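Local coordinates for protein RmpA (Streptococcus mutans, PDB 3BJV) that probably serves as the IIA component of a phosphoenolpyruvate-dependent phosphotransferase system, passing on phosphoryl groups for ascorbate uptake, at residues 78-83 / 101-106. Numbering follows the deposited sequence.
Sequences DAFSLV and LALAAT
Strands 79-85 and 96-104 run antiparallel in the central mixed sheet of this alpha/beta three-layer sandwich, and residues 78-83 meet 101-106. Ala79 and Ala104 form a hydrogen-bonded pair: Ala79 N donates to Ala104 O (2.8 Å), and Ala104 N returns a straighter bond to Ala79 O (2.7 Å, 166° at the hydrogen). Farther along, Ser81 N reaches Ala102 O at 3.0 Å. Beyond the strand pair the Asp78 carboxylate replaces a backbone acceptor: OD1 accepts Thr106 N at 2.7 Å and OD2 accepts Thr106 OG1 at 3.1 Å, both on the syn side but well out of plane, so two bonds fix the rotation of this short acidic group. Phe80 and Leu103, a non-hydrogen-bonded pair, extend from one face side by side, with Phe80 CE2 3.9 Å from Leu103 CD1. Leu101 CD2 approaches Phe80 CD2 obliquely (3.7 Å); CG anti to the backbone N (chi1 -150°) carries the whole branched end of Leu101 beside strand 79-85, with CD1 4.0 Å from Leu82 CD1. These large apolar side chains suit a buried face packed against helices 108-123 and 3-10. Small residues suit the other face, where Ala79, Ser81, Ala102 and Ala104 lie: Ala102 CB packs on Ser81 OG, which hydrogen-bonds to Ser29 O of helix 22-36. That helix lies against this face, while strands 13-17 and 63-65 continue the sheet beyond 79-85 and 96-104.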
# COMPACT_ATOMS: atom_id res chain seq x y z
N ASP A 78 -7.60 7.07 13.67
CA ASP A 78 -6.76 7.20 12.44
C ASP A 78 -5.88 8.46 12.55
O ASP A 78 -6.36 9.50 12.91
CB ASP A 78 -7.64 7.27 11.19
CG ASP A 78 -8.30 5.98 10.89
OD1 ASP A 78 -7.62 4.93 10.69
OD2 ASP A 78 -9.53 6.00 10.87
N ALA A 79 -4.59 8.36 12.29
CA ALA A 79 -3.72 9.56 12.44
C ALA A 79 -2.42 9.26 11.80
O ALA A 79 -2.13 8.08 11.53
CB ALA A 79 -3.52 9.93 13.92
N PHE A 80 -1.66 10.32 11.57
CA PHE A 80 -0.35 10.27 10.98
C PHE A 80 0.57 11.21 11.74
O PHE A 80 0.11 12.18 12.29
CB PHE A 80 -0.37 10.80 9.54
CG PHE A 80 -1.28 10.08 8.61
CD1 PHE A 80 -2.59 10.54 8.39
CD2 PHE A 80 -0.82 8.98 7.87
CE1 PHE A 80 -3.42 9.88 7.49
CE2 PHE A 80 -1.67 8.33 6.92
CZ PHE A 80 -2.94 8.79 6.74
N SER A 81 1.88 10.92 11.72
CA SER A 81 2.88 11.91 12.05
C SER A 81 4.00 11.96 10.96
O SER A 81 4.09 11.13 10.10
CB SER A 81 3.50 11.62 13.40
OG SER A 81 4.36 10.50 13.26
N LEU A 82 4.82 12.99 11.01
CA LEU A 82 5.93 13.11 10.12
C LEU A 82 7.08 13.70 10.92
O LEU A 82 6.96 14.76 11.57
CB LEU A 82 5.57 14.00 8.93
CG LEU A 82 6.57 13.95 7.76
CD1 LEU A 82 5.78 14.18 6.52
CD2 LEU A 82 7.66 15.02 7.91
N VAL A 83 8.20 12.97 10.85
CA VAL A 83 9.42 13.32 11.55
C VAL A 83 10.53 13.29 10.47
O VAL A 83 10.56 12.35 9.66
CB VAL A 83 9.72 12.27 12.65
CG1 VAL A 83 11.23 12.20 12.99
CG2 VAL A 83 8.86 12.51 13.94
N LEU A 101 7.12 8.70 8.51
CA LEU A 101 5.73 9.02 8.53
C LEU A 101 4.98 7.84 9.20
O LEU A 101 4.71 6.82 8.56
CB LEU A 101 5.23 9.33 7.12
CG LEU A 101 4.06 10.32 6.98
CD1 LEU A 101 3.97 10.81 5.50
CD2 LEU A 101 2.75 9.66 7.41
N ALA A 102 4.74 7.98 10.51
CA ALA A 102 4.02 6.97 11.28
C ALA A 102 2.55 7.02 10.98
O ALA A 102 1.97 8.07 10.74
CB ALA A 102 4.23 7.16 12.72
N LEU A 103 1.93 5.87 11.03
CA LEU A 103 0.63 5.69 10.50
C LEU A 103 -0.15 5.03 11.60
O LEU A 103 0.30 3.98 12.12
CB LEU A 103 0.79 4.72 9.30
CG LEU A 103 -0.36 3.96 8.62
CD1 LEU A 103 -1.66 4.84 8.61
CD2 LEU A 103 0.09 3.64 7.19
N ALA A 104 -1.31 5.58 11.97
CA ALA A 104 -2.31 4.83 12.75
C ALA A 104 -3.63 4.65 12.02
O ALA A 104 -4.35 5.65 11.83
CB ALA A 104 -2.55 5.49 14.12
N ALA A 105 -3.95 3.40 11.65
CA ALA A 105 -5.19 3.06 10.93
C ALA A 105 -6.11 2.16 11.76
O ALA A 105 -5.66 1.19 12.37
CB ALA A 105 -4.87 2.36 9.56
N THR A 106 -7.40 2.45 11.76
CA THR A 106 -8.33 1.66 12.58
C THR A 106 -8.75 0.31 11.95
O THR A 106 -9.40 -0.53 12.60
CB THR A 106 -9.57 2.47 12.97
OG1 THR A 106 -10.14 3.06 11.79
CG2 THR A 106 -9.20 3.56 14.02